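Local coordinates for replicase polyprotein 1a (Avian infectious bronchitis virus, PDB 3LD1) that represents a fragment of non-structural protein 2, a component probably released from the viral replicase polyprotein by proteolysis, whose exact role is not established, at residues A[131-134]-A[135-138]; A[141-144]-A[145-149]; A[191-194]-A[195-199]; A[199-202]-A[203-207]. The protein carries 3 engineered substitutions. All coordinates share one frame; numbering follows the deposited sequence.

Interaction 1: residues A[131-134]-A[135-138]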
loop_
_atom_site.group_PDB
_atom_site.type_symbol
_atom_site.label_atom_id
_atom_site.label_comp_id
_atom_site.label_asym_id
_atom_site.label_seq_id
_atom_site.Cartn_x
_atom_site.Cartn_y
_atom_site.Cartn_z
ATOM N N ILE A 131 -11.596 -13.538 -10.026
ATOM C CA ILE A 131 -11.668 -12.175 -9.614
ATOM C C ILE A 131 -10.324 -11.505 -9.689
ATOM O O ILE A 131 -10.133 -10.492 -10.397
ATOM C CB ILE A 131 -12.243 -12.041 -8.190
ATOM C CG1 ILE A 131 -13.669 -12.655 -8.163
ATOM C CG2 ILE A 131 -12.181 -10.590 -7.767
ATOM C CD1 ILE A 131 -14.606 -11.957 -7.304
ATOM N N LEU A 132 -9.334 -12.086 -9.030
ATOM C CA LEU A 132 -8.007 -11.467 -9.153
ATOM C C LEU A 132 -7.581 -11.283 -10.614
ATOM O O LEU A 132 -6.949 -10.324 -10.896
ATOM C CB LEU A 132 -6.949 -12.160 -8.311
ATOM C CG LEU A 132 -6.595 -11.932 -6.815
ATOM C CD1 LEU A 132 -7.303 -10.798 -5.943
ATOM C CD2 LEU A 132 -6.675 -13.325 -6.114
ATOM N N TRP A 133 -7.921 -12.153 -11.545
ATOM C CA TRP A 133 -7.446 -11.950 -12.930
ATOM C C TRP A 133 -8.216 -10.781 -13.600
ATOM O O TRP A 133 -7.647 -9.933 -14.351
ATOM C CB TRP A 133 -7.513 -13.227 -13.808
ATOM C CG TRP A 133 -6.605 -14.467 -13.395
ATOM C CD1 TRP A 133 -7.049 -15.731 -13.141
ATOM C CD2 TRP A 133 -5.155 -14.541 -13.244
ATOM N NE1 TRP A 133 -6.016 -16.560 -12.794
ATOM C CE2 TRP A 133 -4.841 -15.875 -12.881
ATOM C CE3 TRP A 133 -4.109 -13.612 -13.355
ATOM C CZ2 TRP A 133 -3.542 -16.308 -12.631
ATOM C CZ3 TRP A 133 -2.819 -14.048 -13.150
ATOM C CH2 TRP A 133 -2.539 -15.395 -12.769
ATOM N N LEU A 134 -9.506 -10.708 -13.295
ATOM C CA LEU A 134 -10.342 -9.575 -13.748
ATOM C C LEU A 134 -9.664 -8.248 -13.333
ATOM O O LEU A 134 -9.600 -7.275 -14.121
ATOM C CB LEU A 134 -11.784 -9.679 -13.220
ATOM C CG LEU A 134 -12.524 -10.923 -13.775
ATOM C CD1 LEU A 134 -13.917 -11.071 -13.230
ATOM C CD2 LEU A 134 -12.581 -10.990 -15.320
ATOM N N GLN A 135 -9.097 -8.279 -12.128
ATOM C CA GLN A 135 -8.534 -7.101 -11.536
ATOM C C GLN A 135 -7.214 -6.787 -12.188
ATOM O O GLN A 135 -6.648 -5.727 -11.939
ATOM C CB GLN A 135 -8.451 -7.206 -10.011
ATOM C CG GLN A 135 -9.821 -7.201 -9.362
ATOM C CD GLN A 135 -9.780 -7.786 -7.953
ATOM O OE1 GLN A 135 -8.880 -8.558 -7.683
ATOM N NE2 GLN A 135 -10.739 -7.414 -7.041
ATOM N N VAL A 136 -6.754 -7.659 -13.073
ATOM C CA VAL A 136 -5.550 -7.322 -13.857
ATOM C C VAL A 136 -5.816 -7.407 -15.341
ATOM O O VAL A 136 -4.889 -7.361 -16.138
ATOM C CB VAL A 136 -4.266 -8.196 -13.458
ATOM C CG1 VAL A 136 -3.779 -7.810 -12.084
ATOM C CG2 VAL A 136 -4.591 -9.667 -13.436
ATOM N N ALA A 137 -7.090 -7.495 -15.713
ATOM C CA ALA A 137 -7.452 -7.520 -17.104
ATOM C C ALA A 137 -6.868 -6.313 -17.818
ATOM O O ALA A 137 -6.809 -5.289 -17.217
ATOM C CB ALA A 137 -8.944 -7.545 -17.226
ATOM N N ALA A 138 -6.389 -6.441 -19.059
ATOM C CA ALA A 138 -6.167 -5.278 -19.960
ATOM C C ALA A 138 -7.423 -4.412 -20.241
ATOM O O ALA A 138 -7.298 -3.190 -20.440
ATOM C CB ALA A 138 -5.520 -5.722 -21.312
#

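Interaction 2: residues A[141-144]-A[145-149]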
loop_
_atom_site.group_PDB
_atom_site.type_symbol
_atom_site.label_atom_id
_atom_site.label_comp_id
_atom_site.label_asym_id
_atom_site.label_seq_id
_atom_site.Cartn_x
_atom_site.Cartn_y
_atom_site.Cartn_z
ATOM N N GLN A 141 -12.353 -1.151 -18.863
ATOM C CA GLN A 141 -13.677 -1.149 -18.339
ATOM C C GLN A 141 -13.915 -2.323 -17.424
ATOM O O GLN A 141 -14.731 -2.232 -16.508
ATOM C CB GLN A 141 -14.615 -1.146 -19.572
ATOM C CG GLN A 141 -16.126 -1.345 -19.385
ATOM C CD GLN A 141 -16.811 -1.838 -20.719
ATOM O OE1 GLN A 141 -17.956 -1.514 -20.987
ATOM N NE2 GLN A 141 -16.082 -2.597 -21.548
ATOM N N VAL A 142 -13.170 -3.418 -17.586
ATOM C CA VAL A 142 -13.349 -4.523 -16.665
ATOM C C VAL A 142 -12.479 -4.375 -15.439
ATOM O O VAL A 142 -12.965 -4.499 -14.277
ATOM C CB VAL A 142 -13.082 -5.938 -17.338
ATOM C CG1 VAL A 142 -12.859 -7.088 -16.274
ATOM C CG2 VAL A 142 -14.183 -6.278 -18.333
ATOM N N SER A 143 -11.200 -4.171 -15.646
ATOM C CA SER A 143 -10.321 -4.014 -14.488
ATOM C C SER A 143 -10.838 -2.874 -13.569
ATOM O O SER A 143 -10.961 -3.057 -12.337
ATOM C CB SER A 143 -8.883 -3.795 -14.915
ATOM O OG SER A 143 -8.824 -2.786 -15.921
ATOM N N ALA A 144 -11.281 -1.744 -14.159
ATOM C CA ALA A 144 -11.692 -0.599 -13.275
ATOM C C ALA A 144 -12.878 -0.952 -12.421
ATOM O O ALA A 144 -12.923 -0.591 -11.243
ATOM C CB ALA A 144 -11.963 0.613 -14.037
ATOM N N MET A 145 -13.810 -1.707 -12.994
ATOM C CA MET A 145 -15.011 -2.151 -12.263
ATOM C C MET A 145 -14.582 -3.119 -11.200
ATOM O O MET A 145 -14.896 -2.927 -10.046
ATOM C CB MET A 145 -16.029 -2.824 -13.249
ATOM C CG MET A 145 -17.344 -3.462 -12.605
ATOM S SD MET A 145 -16.924 -5.033 -11.847
ATOM C CE MET A 145 -16.457 -6.022 -13.230
ATOM N N ALA A 146 -13.837 -4.168 -11.579
ATOM C CA ALA A 146 -13.384 -5.211 -10.579
ATOM C C ALA A 146 -12.534 -4.690 -9.434
ATOM O O ALA A 146 -12.648 -5.193 -8.291
ATOM C CB ALA A 146 -12.617 -6.422 -11.307
ATOM N N MET A 147 -11.629 -3.761 -9.747
ATOM C CA MET A 147 -10.793 -3.175 -8.722
ATOM C C MET A 147 -11.594 -2.465 -7.648
ATOM O O MET A 147 -11.105 -2.281 -6.533
ATOM C CB MET A 147 -9.743 -2.229 -9.296
ATOM C CG MET A 147 -8.599 -2.910 -10.042
ATOM S SD MET A 147 -7.347 -1.708 -10.586
ATOM C CE MET A 147 -7.803 -1.294 -12.231
ATOM N N ARG A 148 -12.830 -2.083 -7.966
ATOM C CA ARG A 148 -13.597 -1.384 -6.990
ATOM C C ARG A 148 -13.601 -2.163 -5.693
ATOM O O ARG A 148 -13.768 -1.568 -4.675
ATOM C CB ARG A 148 -15.025 -1.019 -7.508
ATOM C CG ARG A 148 -14.933 0.015 -8.640
ATOM C CD ARG A 148 -16.261 0.267 -9.327
ATOM N NE ARG A 148 -16.748 1.577 -8.946
ATOM C CZ ARG A 148 -16.434 2.675 -9.597
ATOM N NH1 ARG A 148 -15.694 2.594 -10.700
ATOM N NH2 ARG A 148 -16.891 3.820 -9.169
ATOM N N ARG A 149 -13.378 -3.481 -5.734
ATOM C CA ARG A 149 -13.594 -4.335 -4.545
ATOM C C ARG A 149 -12.457 -4.202 -3.597
ATOM O O ARG A 149 -12.588 -4.555 -2.414
ATOM C CB ARG A 149 -13.650 -5.828 -4.872
ATOM C CG ARG A 149 -14.701 -6.305 -5.821
ATOM C CD ARG A 149 -14.596 -7.888 -5.915
ATOM N NE ARG A 149 -15.927 -8.438 -5.683
ATOM C CZ ARG A 149 -16.284 -9.280 -4.712
ATOM N NH1 ARG A 149 -15.409 -9.813 -3.862
ATOM N NH2 ARG A 149 -17.552 -9.644 -4.638
#

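Interaction 3: residues A[191-194]-A[195-199]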
loop_
_atom_site.group_PDB
_atom_site.type_symbol
_atom_site.label_atom_id
_atom_site.label_comp_id
_atom_site.label_asym_id
_atom_site.label_seq_id
_atom_site.Cartn_x
_atom_site.Cartn_y
_atom_site.Cartn_z
ATOM N N VAL A 191 -11.093 11.612 -19.213
ATOM C CA VAL A 191 -10.848 10.348 -19.802
ATOM C C VAL A 191 -9.573 10.555 -20.560
ATOM O O VAL A 191 -8.961 11.613 -20.425
ATOM C CB VAL A 191 -11.988 10.035 -20.729
ATOM C CG1 VAL A 191 -11.689 8.793 -21.591
ATOM C CG2 VAL A 191 -13.301 9.887 -19.895
ATOM N N SER A 192 -9.174 9.551 -21.349
ATOM C CA SER A 192 -7.927 9.539 -22.138
ATOM C C SER A 192 -6.737 9.487 -21.213
ATOM O O SER A 192 -5.667 8.977 -21.595
ATOM C CB SER A 192 -7.817 10.730 -23.101
ATOM O OG SER A 192 -6.593 10.697 -23.817
ATOM N N GLU A 193 -6.942 10.013 -20.003
ATOM C CA GLU A 193 -6.022 9.851 -18.879
ATOM C C GLU A 193 -6.249 8.480 -18.251
ATOM O O GLU A 193 -5.314 7.861 -17.713
ATOM C CB GLU A 193 -6.316 10.905 -17.810
ATOM C CG GLU A 193 -5.078 11.560 -17.177
ATOM C CD GLU A 193 -4.549 12.711 -18.050
ATOM O OE1 GLU A 193 -3.805 12.435 -19.029
ATOM O OE2 GLU A 193 -4.893 13.884 -17.756
ATOM N N LEU A 194 -7.502 8.023 -18.307
ATOM C CA LEU A 194 -7.901 6.739 -17.749
ATOM C C LEU A 194 -6.943 5.555 -18.003
ATOM O O LEU A 194 -6.591 4.837 -17.060
ATOM C CB LEU A 194 -9.303 6.420 -18.242
ATOM C CG LEU A 194 -10.085 5.301 -17.595
ATOM C CD1 LEU A 194 -10.341 5.630 -16.189
ATOM C CD2 LEU A 194 -11.370 5.202 -18.361
ATOM N N PRO A 195 -6.528 5.331 -19.268
ATOM C CA PRO A 195 -5.618 4.149 -19.449
ATOM C C PRO A 195 -4.480 4.207 -18.447
ATOM O O PRO A 195 -4.220 3.228 -17.748
ATOM C CB PRO A 195 -5.144 4.230 -20.900
ATOM C CG PRO A 195 -6.223 5.174 -21.644
ATOM C CD PRO A 195 -6.879 6.023 -20.539
ATOM N N GLN A 196 -3.882 5.379 -18.294
ATOM C CA GLN A 196 -2.759 5.584 -17.344
ATOM C C GLN A 196 -3.080 5.573 -15.841
ATOM O O GLN A 196 -2.326 5.014 -15.060
ATOM C CB GLN A 196 -1.993 6.859 -17.711
ATOM C CG GLN A 196 -1.109 6.680 -18.999
ATOM C CD GLN A 196 -0.074 5.502 -18.903
ATOM O OE1 GLN A 196 0.221 4.959 -17.793
ATOM N NE2 GLN A 196 0.496 5.123 -20.071
ATOM N N ARG A 197 -4.195 6.145 -15.441
ATOM C CA ARG A 197 -4.601 6.072 -14.046
ATOM C C ARG A 197 -4.907 4.675 -13.630
ATOM O O ARG A 197 -4.770 4.304 -12.484
ATOM C CB ARG A 197 -5.887 6.836 -13.828
ATOM C CG ARG A 197 -5.791 8.284 -14.100
ATOM C CD ARG A 197 -6.797 9.069 -13.247
ATOM N NE ARG A 197 -8.173 8.606 -13.369
ATOM C CZ ARG A 197 -8.959 8.851 -14.401
ATOM N NH1 ARG A 197 -8.483 9.534 -15.430
ATOM N NH2 ARG A 197 -10.209 8.396 -14.396
ATOM N N ILE A 198 -5.358 3.872 -14.570
ATOM C CA ILE A 198 -5.747 2.514 -14.214
ATOM C C ILE A 198 -4.495 1.680 -14.062
ATOM O O ILE A 198 -4.405 0.901 -13.104
ATOM C CB ILE A 198 -6.717 1.917 -15.229
ATOM C CG1 ILE A 198 -8.099 2.585 -15.069
ATOM C CG2 ILE A 198 -6.781 0.405 -15.055
ATOM C CD1 ILE A 198 -8.766 2.405 -13.702
ATOM N N ALA A 199 -3.516 1.892 -14.953
ATOM C CA ALA A 199 -2.270 1.187 -14.852
ATOM C C ALA A 199 -1.494 1.609 -13.545
ATOM O O ALA A 199 -0.740 0.830 -12.943
ATOM C CB ALA A 199 -1.438 1.476 -16.108
#

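Interaction 4: residues A[199-202]-A[203-207]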
loop_
_atom_site.group_PDB
_atom_site.type_symbol
_atom_site.label_atom_id
_atom_site.label_comp_id
_atom_site.label_asym_id
_atom_site.label_seq_id
_atom_site.Cartn_x
_atom_site.Cartn_y
_atom_site.Cartn_z
ATOM N N ALA A 199 -3.516 1.892 -14.953
ATOM C CA ALA A 199 -2.270 1.187 -14.852
ATOM C C ALA A 199 -1.494 1.609 -13.545
ATOM O O ALA A 199 -0.740 0.830 -12.943
ATOM C CB ALA A 199 -1.438 1.476 -16.108
ATOM N N ALA A 200 -1.689 2.839 -13.084
ATOM C CA ALA A 200 -0.966 3.224 -11.883
ATOM C C ALA A 200 -1.617 2.523 -10.672
ATOM O O ALA A 200 -0.970 2.092 -9.711
ATOM C CB ALA A 200 -1.040 4.714 -11.755
ATOM N N LEU A 201 -2.909 2.351 -10.782
ATOM C CA LEU A 201 -3.654 1.813 -9.712
ATOM C C LEU A 201 -3.475 0.326 -9.573
ATOM O O LEU A 201 -3.475 -0.215 -8.473
ATOM C CB LEU A 201 -5.104 2.122 -9.978
ATOM C CG LEU A 201 -6.042 1.975 -8.847
ATOM C CD1 LEU A 201 -5.520 2.911 -7.750
ATOM C CD2 LEU A 201 -7.304 2.445 -9.433
ATOM N N LYS A 202 -3.325 -0.369 -10.680
ATOM C CA LYS A 202 -2.908 -1.782 -10.549
ATOM C C LYS A 202 -1.563 -1.844 -9.813
ATOM O O LYS A 202 -1.404 -2.581 -8.838
ATOM C CB LYS A 202 -2.756 -2.463 -11.927
ATOM C CG LYS A 202 -4.028 -2.568 -12.824
ATOM C CD LYS A 202 -3.607 -3.028 -14.259
ATOM C CE LYS A 202 -4.858 -3.431 -15.070
ATOM N NZ LYS A 202 -4.559 -3.325 -16.539
ATOM N N MET A 203 -0.596 -1.052 -10.263
ATOM C CA MET A 203 0.723 -1.066 -9.661
ATOM C C MET A 203 0.576 -0.826 -8.158
ATOM O O MET A 203 1.126 -1.557 -7.341
ATOM C CB MET A 203 1.645 -0.074 -10.335
ATOM C CG MET A 203 3.066 -0.142 -9.734
ATOM S SD MET A 203 3.134 0.699 -8.094
ATOM C CE MET A 203 4.099 2.150 -8.502
ATOM N N ALA A 204 -0.242 0.149 -7.797
ATOM C CA ALA A 204 -0.413 0.491 -6.411
ATOM C C ALA A 204 -1.136 -0.594 -5.651
ATOM O O ALA A 204 -0.795 -0.847 -4.470
ATOM C CB ALA A 204 -1.140 1.828 -6.277
ATOM N N PHE A 205 -2.114 -1.268 -6.276
ATOM C CA PHE A 205 -2.812 -2.360 -5.512
ATOM C C PHE A 205 -1.867 -3.592 -5.320
ATOM O O PHE A 205 -2.006 -4.316 -4.362
ATOM C CB PHE A 205 -4.163 -2.798 -6.136
ATOM C CG PHE A 205 -5.361 -1.847 -5.847
ATOM C CD1 PHE A 205 -5.669 -1.453 -4.553
ATOM C CD2 PHE A 205 -6.159 -1.419 -6.875
ATOM C CE1 PHE A 205 -6.681 -0.600 -4.299
ATOM C CE2 PHE A 205 -7.220 -0.586 -6.648
ATOM C CZ PHE A 205 -7.493 -0.157 -5.334
ATOM N N ALA A 206 -0.926 -3.784 -6.243
ATOM C CA ALA A 206 0.121 -4.765 -6.118
ATOM C C ALA A 206 0.984 -4.343 -4.947
ATOM O O ALA A 206 1.351 -5.165 -4.110
ATOM C CB ALA A 206 0.993 -4.830 -7.427
ATOM N N LYS A 207 1.270 -3.040 -4.840
ATOM C CA LYS A 207 2.300 -2.668 -3.878
ATOM C C LYS A 207 1.805 -2.964 -2.515
ATOM O O LYS A 207 2.587 -3.225 -1.613
ATOM C CB LYS A 207 2.819 -1.241 -3.999
ATOM C CG LYS A 207 4.064 -0.985 -3.115
ATOM C CD LYS A 207 4.763 0.368 -3.353
ATOM C CE LYS A 207 5.886 0.672 -2.322
ATOM N NZ LYS A 207 6.259 2.141 -2.385
#

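Interaction 1: residues A[131-134]-A[135-138]
W133 and V136 meet at the rim of the indole: CG2 of V136 lies near the ring plane, 4.0 Å from CE3 of W133, so the methyl abuts an edge and covers neither face. F20 forms an edge-to-face pair with the same indole, and A33 and V36 of helix 30-46 also touch it. The other flat group is the carboxamide of Q135, folded back along the preceding turn, with CG opposite its own carbonyl carbon (chi1 -68°) and the chain extended from there. Its two ends have different neighbours: OE1 comes to 3.2 Å from CD1 of L132 and 3.4 Å from the CA of that leucine, while NE2 is 3.6 Å from CG2 of I131.

The backbone here is the C-terminal end of helix 128-134 passing into a type I beta turn, L134 to A137. Q135 N keeps a helical bond to I131 O (3.0 Å), with the donor nearly in line with the carbonyl at 168°. The spacing begins to shorten to three residues at this same nitrogen, which also makes a weak bond to L132 O at 3.2 Å. V136 N then binds W133 O at 2.8 Å and A137 N binds L134 O at 3.0 Å, each donor standing well above the carbonyl plane.

A carbonyl of the turn after the helix is met from outside: Y30 OH bonds to Q135 O. Q135 NE2 in turn donates to A146 O of helix 140-162. A buried glutamine thus sets its amide donor on a main-chain acceptor while aliphatic carbon lines its oxygen.

Interaction 2: residues A[141-144]-A[145-149]
M147 folds back along one side of the helix onto S143. Its CG stands opposite its own carbonyl carbon (chi1 -72°), which carries the chain toward the previous turn and sets CG 3.3 Å from S143 O. A bend at the last torsion then brings CE over the serine, 3.8 Å from S143 CB. The same methyl passes 4.1 Å from S143 OG, whose hydrogen bonds go to the carbonyl oxygens of I140, the first residue of the helix, and of K139 just before it.

M145 instead has CG opposite the backbone N (chi1 176°), and two further bends fold its thioether round until CE is 4.0 Å from V142 O. CB of M145 lies 3.6 Å from Q141 O.

These are the opening turns of helix 140-162, packed between helices 112-121 and 194-207, with two alpha-helical bonds across the contact. A146 N donates to V142 O at 2.9 Å and M147 N to S143 O at 2.8 Å, both nearly straight.

R148 lays its aliphatic part beside the previous turn, CG being 3.3 Å from A144 O. Its chain then turns at the third torsion, and NE forms a salt bridge with D116.

Interaction 3: residues A[191-194]-A[195-199]
R197 reaches back across L194 and alongside E193 at the N-terminal turn of helix 194-207, where the chain leaves a loop and begins to wind. Two donors cross the contact in the alpha-helical pattern. R197 N bonds to E193 O at 3.1 Å, its N-H pointing well at the oxygen (160°), and I198 N bonds to L194 O at 2.9 Å, with the donor close to the line of the carbonyl. The next residue continues the pattern, A199 N bonding to P195 O. The nitrogen of P195 carries no hydrogen and asks for no acceptor, which suits a place in the first turn of a helix, where N-H groups have no preceding turn to bond to.

The guanidinium of R197 gets its polar partner from the loop before the helix: NH1 bonds to N190 O. Bending at the third torsion (chi3 -54°) swings the flat group across L194, whose CA lies over one of its faces. CB of E193 is in the plane of the group, at its edge, 3.5 Å from NH1 of R197. The E193 carboxylate does not pair with it, since OE2 is 6.1 Å from R197 NH1; any attraction between these opposite charges would act at a distance.

The leucine also sets a methyl against the guanidinium, L194 CD1 lying 3.3 Å from NH2 of R197. That methyl makes the apolar contact as well, 3.9 Å from CG1 of I198.

Interaction 4: residues A[199-202]-A[203-207]
L201 and F205, one helical turn apart, lie side by side and point the same way. CE2 and CD2 of the ring make the apolar contact: F205 CE2 is 3.6 Å from L201 CG, with CD1 and CD2 of that leucine slightly farther at 4.0 and 4.1 Å, and F205 CD2 is 3.9 Å from L201 CG. The ring also meets the backbone, its CD2 coming to 3.3 Å from L201 O. The two residues differ in their first torsion, L201 having CG opposite the backbone N (chi1 -165°) and F205 having CG opposite its carbonyl carbon (chi1 -79°), and this lets both groups converge on one side of the backbone. Y30, M147 and L150 also touch the phenyl ring.

The main-chain bonds are those of an alpha-helix, here the closing turns of helix 194-207. Four N-H groups in succession reach the carbonyl four residues earlier: M203 to A199, A204 to A200, F205 to L201 and A206 to K202. The first is the longest, 3.3 Å from M203 N to A199 O, with its donor above the carbonyl plane. A206 N lies 2.9 Å from K202 O, nearly in line with that C=O.

Charge enters through K202. Its chain is extended beyond CG and runs between helices 30-46 and 140-162, touching Y30 and F34 on the former, S143 and M147 on the latter. NZ ends in a hydrogen bond to A137 O, placing the ammonium on a main-chain acceptor in the loop that follows helix 128-134.

Overall arrangement
The four contacts belong to one helical region in which interaction 2, on helix 140-162, touches each of the others. Interactions 1 and 2 are nearest, their centres 8 Å apart, and CB of L134 packs 3.9 Å from CB of A146. Interaction 2 meets both halves of helix 194-207: CE of M147 is 3.5 Å from CG2 of I198 in interaction 3, and its SD is 3.9 Å from CD2 of F205 in interaction 4. Interactions 3 and 4 are consecutive on that helix and share A199. Interaction 1 reaches interaction 4 through A137 O and K202 NZ, 3.1 Å apart, but stays about 6 Å from interaction 3 at the nearest atoms.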